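Local coordinates for protein AlkZ (Streptomyces sahachiroi, PDB 5UUJ) that belongs to the AlkZ-like family of DNA glycosylases, a helix-rich group classed with the helix-turn-helix proteins, at residues 119-124 against 170-175; 325-330 against 341-346. One frame throughout, in Å; residues are numbered along the deposited sequence.

Interaction 1 of 2, residues 119-124 against 170-175; sequences QVDELT and AWRGVL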
# COMPACT_ATOMS: atom_id res chain seq x y z
N GLN A 119 -27.33 -8.35 5.40
CA GLN A 119 -27.49 -7.31 4.40
C GLN A 119 -26.22 -7.06 3.60
O GLN A 119 -26.29 -6.67 2.44
CB GLN A 119 -27.95 -6.02 5.07
CG GLN A 119 -29.42 -6.02 5.43
CD GLN A 119 -29.80 -4.85 6.31
OE1 GLN A 119 -29.00 -4.38 7.12
NE2 GLN A 119 -31.03 -4.37 6.16
N VAL A 120 -25.06 -7.27 4.21
CA VAL A 120 -23.80 -7.14 3.49
C VAL A 120 -23.74 -8.20 2.39
O VAL A 120 -23.32 -7.91 1.27
CB VAL A 120 -22.57 -7.28 4.43
CG1 VAL A 120 -21.28 -7.41 3.64
CG2 VAL A 120 -22.49 -6.07 5.36
N ASP A 121 -24.17 -9.42 2.71
CA ASP A 121 -24.21 -10.49 1.72
C ASP A 121 -25.15 -10.14 0.57
O ASP A 121 -24.81 -10.34 -0.60
CB ASP A 121 -24.64 -11.81 2.36
CG ASP A 121 -23.60 -12.39 3.30
OD1 ASP A 121 -22.45 -11.90 3.30
OD2 ASP A 121 -23.94 -13.34 4.04
N GLU A 122 -26.32 -9.63 0.91
CA GLU A 122 -27.30 -9.24 -0.10
C GLU A 122 -26.73 -8.16 -1.01
O GLU A 122 -26.89 -8.22 -2.24
CB GLU A 122 -28.59 -8.75 0.55
CG GLU A 122 -29.36 -9.82 1.29
CD GLU A 122 -30.51 -9.26 2.11
OE1 GLU A 122 -30.72 -8.03 2.08
OE2 GLU A 122 -31.20 -10.04 2.79
N LEU A 123 -26.06 -7.18 -0.41
CA LEU A 123 -25.45 -6.10 -1.17
C LEU A 123 -24.34 -6.61 -2.08
O LEU A 123 -24.19 -6.14 -3.20
CB LEU A 123 -24.88 -5.04 -0.22
CG LEU A 123 -25.92 -4.18 0.48
CD1 LEU A 123 -25.28 -3.47 1.65
CD2 LEU A 123 -26.55 -3.19 -0.49
N THR A 124 -23.56 -7.57 -1.58
CA THR A 124 -22.48 -8.16 -2.36
C THR A 124 -23.04 -8.74 -3.66
O THR A 124 -22.53 -8.46 -4.74
CB THR A 124 -21.76 -9.27 -1.56
OG1 THR A 124 -21.14 -8.70 -0.40
CG2 THR A 124 -20.69 -9.95 -2.41
N ALA A 170 -15.49 -4.59 -1.78
CA ALA A 170 -14.20 -4.51 -2.45
C ALA A 170 -13.38 -5.76 -2.14
O ALA A 170 -12.82 -6.38 -3.04
CB ALA A 170 -13.44 -3.26 -2.01
N TRP A 171 -13.36 -6.14 -0.87
CA TRP A 171 -12.60 -7.30 -0.43
C TRP A 171 -13.12 -8.60 -1.04
O TRP A 171 -12.35 -9.54 -1.25
CB TRP A 171 -12.63 -7.40 1.10
CG TRP A 171 -11.90 -6.30 1.80
CD1 TRP A 171 -11.02 -5.41 1.24
CD2 TRP A 171 -11.99 -5.95 3.18
NE1 TRP A 171 -10.55 -4.55 2.20
CE2 TRP A 171 -11.14 -4.86 3.40
CE3 TRP A 171 -12.71 -6.47 4.26
CZ2 TRP A 171 -10.99 -4.27 4.65
CZ3 TRP A 171 -12.56 -5.89 5.50
CH2 TRP A 171 -11.71 -4.80 5.69
N ARG A 172 -14.41 -8.65 -1.32
CA ARG A 172 -15.01 -9.83 -1.94
C ARG A 172 -14.86 -9.80 -3.46
O ARG A 172 -15.17 -10.77 -4.14
CB ARG A 172 -16.48 -9.96 -1.55
CG ARG A 172 -16.67 -10.73 -0.25
CD ARG A 172 -18.01 -10.45 0.40
NE ARG A 172 -18.26 -11.35 1.52
CZ ARG A 172 -19.41 -11.44 2.17
NH1 ARG A 172 -20.45 -10.70 1.81
NH2 ARG A 172 -19.53 -12.30 3.17
N GLY A 173 -14.37 -8.68 -3.98
CA GLY A 173 -14.06 -8.56 -5.40
C GLY A 173 -15.24 -8.27 -6.31
O GLY A 173 -15.19 -8.60 -7.49
N VAL A 174 -16.29 -7.65 -5.77
CA VAL A 174 -17.47 -7.33 -6.58
C VAL A 174 -17.51 -5.85 -6.96
O VAL A 174 -18.43 -5.42 -7.66
CB VAL A 174 -18.78 -7.70 -5.85
CG1 VAL A 174 -18.83 -9.19 -5.56
CG2 VAL A 174 -18.96 -6.90 -4.56
N LEU A 175 -16.53 -5.07 -6.52
CA LEU A 175 -16.44 -3.68 -6.96
C LEU A 175 -15.02 -3.15 -6.90
O LEU A 175 -14.19 -3.59 -6.10
CB LEU A 175 -17.37 -2.77 -6.14
CG LEU A 175 -17.11 -2.37 -4.69
CD1 LEU A 175 -16.04 -1.31 -4.53
CD2 LEU A 175 -18.41 -1.84 -4.09
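Arg172, in the last turn before the Schellman motif at Gly173, reaches across to Asp121 and Thr124 on helix 117-130. The contact lies at the surface of the protein, and its parts differ in character. The close part is polar, a salt bridge between partly exposed side chains. Extended from CG to NE, the arginine grips one carboxylate oxygen end-on: Asp121 OD1 lies 2.8 Å from NH1 and 3.0 Å from NH2 of Arg172. NH2 comes to the syn side of that oxygen and NH1 to the anti side; both bonds are bent, and the carboxylate is turned 34° from the guanidinium plane. Looser is the van der Waals contact beside it, where Thr124 lays its methyl against Val174, the residue just past the glycine: Thr124 CG2 lies 3.7 Å from Val174 CG1, and the two side chains cross at about a right angle. Both also touch Leu169 of helix 162-172. The buried edge belongs to Val120, which rests on Pro168 and sets its CG1 obliquely beside the guanidinium, 3.9 Å from Arg172 NH1. A hydroxyl joins the polar and apolar parts. With OG1 beside its own backbone N (chi1 -63°), Thr124 accepts from Arg172 NH1 at 3.1 Å, nearly in the guanidinium plane, so NH1 is shared between Asp121 and Thr124. The same hydroxyl, Thr124 OG1, donates to Val120 O at 2.9 Å, from above the carbonyl plane, whereas Thr124 N reaches that oxygen from the opposite face.

Interaction 2 of 2, residues 325-330 against 341-346; sequences GRVVGV and TPFPDT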
# COMPACT_ATOMS: atom_id res chain seq x y z
N GLY A 325 19.11 4.35 5.29
CA GLY A 325 17.96 3.48 5.49
C GLY A 325 16.99 3.94 6.58
O GLY A 325 15.89 3.41 6.69
N ARG A 326 17.41 4.91 7.39
CA ARG A 326 16.60 5.40 8.50
C ARG A 326 15.99 6.77 8.20
O ARG A 326 16.61 7.59 7.53
CB ARG A 326 17.45 5.50 9.78
CG ARG A 326 17.94 4.17 10.30
CD ARG A 326 18.74 4.33 11.59
NE ARG A 326 17.92 4.84 12.69
CZ ARG A 326 17.88 6.11 13.10
NH1 ARG A 326 18.63 7.04 12.51
NH2 ARG A 326 17.10 6.46 14.11
N VAL A 327 14.78 7.00 8.70
CA VAL A 327 14.13 8.30 8.56
C VAL A 327 14.81 9.30 9.49
O VAL A 327 14.88 9.08 10.70
CB VAL A 327 12.62 8.22 8.88
CG1 VAL A 327 11.97 9.61 8.82
CG2 VAL A 327 11.93 7.27 7.92
N VAL A 328 15.32 10.40 8.92
CA VAL A 328 16.07 11.39 9.69
C VAL A 328 15.48 12.80 9.55
O VAL A 328 16.08 13.77 10.01
CB VAL A 328 17.55 11.43 9.27
CG1 VAL A 328 18.25 10.14 9.66
CG2 VAL A 328 17.68 11.68 7.77
N GLY A 329 14.32 12.89 8.91
CA GLY A 329 13.65 14.17 8.74
C GLY A 329 12.47 14.08 7.79
O GLY A 329 12.15 13.01 7.28
N VAL A 330 11.83 15.22 7.56
CA VAL A 330 10.73 15.33 6.61
C VAL A 330 11.01 16.44 5.61
O VAL A 330 11.93 17.24 5.80
CB VAL A 330 9.38 15.61 7.30
CG1 VAL A 330 9.01 14.47 8.25
CG2 VAL A 330 9.44 16.94 8.05
N THR A 341 13.37 19.59 6.50
CA THR A 341 13.40 19.81 7.94
C THR A 341 13.92 18.57 8.66
O THR A 341 13.14 17.67 8.98
CB THR A 341 12.00 20.17 8.49
OG1 THR A 341 11.43 21.24 7.72
CG2 THR A 341 12.09 20.58 9.96
N PRO A 342 15.24 18.50 8.88
CA PRO A 342 15.77 17.35 9.63
C PRO A 342 15.34 17.38 11.09
O PRO A 342 15.01 18.44 11.61
CB PRO A 342 17.28 17.51 9.50
CG PRO A 342 17.49 18.96 9.28
CD PRO A 342 16.31 19.42 8.47
N PHE A 343 15.36 16.22 11.74
CA PHE A 343 15.11 16.15 13.17
C PHE A 343 16.26 16.82 13.91
O PHE A 343 17.35 16.96 13.35
CB PHE A 343 14.96 14.69 13.62
CG PHE A 343 13.88 13.94 12.90
CD1 PHE A 343 12.73 14.58 12.48
CD2 PHE A 343 14.02 12.58 12.65
CE1 PHE A 343 11.73 13.88 11.82
CE2 PHE A 343 13.02 11.88 11.99
CZ PHE A 343 11.88 12.53 11.57
N PRO A 344 16.02 17.25 15.16
CA PRO A 344 17.04 17.95 15.95
C PRO A 344 18.38 17.22 16.05
O PRO A 344 19.42 17.85 15.92
CB PRO A 344 16.38 18.07 17.33
CG PRO A 344 14.93 18.10 17.05
CD PRO A 344 14.73 17.19 15.86
N ASP A 345 18.34 15.91 16.28
CA ASP A 345 19.56 15.14 16.52
C ASP A 345 20.09 14.47 15.26
O ASP A 345 20.89 13.53 15.33
CB ASP A 345 19.30 14.07 17.59
CG ASP A 345 18.33 13.00 17.13
OD1 ASP A 345 17.51 13.28 16.23
OD2 ASP A 345 18.38 11.88 17.68
N THR A 346 19.66 14.95 14.10
CA THR A 346 20.07 14.37 12.83
C THR A 346 21.42 14.93 12.38
O THR A 346 21.70 16.12 12.57
CB THR A 346 19.00 14.61 11.73
OG1 THR A 346 17.85 13.82 12.01
CG2 THR A 346 19.52 14.25 10.35
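Phe343 lays one face of its ring against the backbone of Val328 and Gly329. From CB, 3.9 Å from Val328 O, the side chain runs to CG, which still faces that oxygen. Along one flank CD2 approaches Val328 C at 3.4 Å, and CE2 meets Gly329 N. Gly329 CA sits over the ring centre, 3.7 Å from the centroid and 14° off the normal, a CH-pi contact with CE1 and CZ as its closest ring atoms. At the tip, CZ also meets Gly329 N, and it touches Val327 CG1 at 4.0 Å, while Val327 O sits at the ring edge. The ring also stacks with His306.

Val328 O has two donors: Phe343 N, in a nearly straight bond (172°), and Thr346 OG1 at 2.7 Å. Thr346 also packs CG2 against Val328 CB. Further along, Gly329 and Pro342 form a non-hydrogen-bonded pair with CA atoms just 3.9 Å apart. Next to it, Val330 and Thr341 exchange two backbone hydrogen bonds, their side chains lying side by side. The contact lies at the open end of the antiparallel beta hairpin of strands 326-334 and 337-342, where the second strand leaves into a type I turn from Phe343 to Thr346.

In the fold
Interactions 1 and 2 lie on opposite sides of the chain's centre, 43 Å apart between their centres and about 26 Å at the nearest atoms, so neither touches the other. They follow in series along the chain: the helical contact of 119-124 with 170-175 closes well before the hairpin opens. Each sits far from the middle, its centre 21 Å away for interaction 1 and 23 Å for interaction 2. The first joins helix 117-130 to the last turn of helix 162-172 and the loop after it; the second joins two neighbouring strands of a mixed sheet through strand pairing plus a phenyl ring and a threonine hydroxyl from the turn that follows.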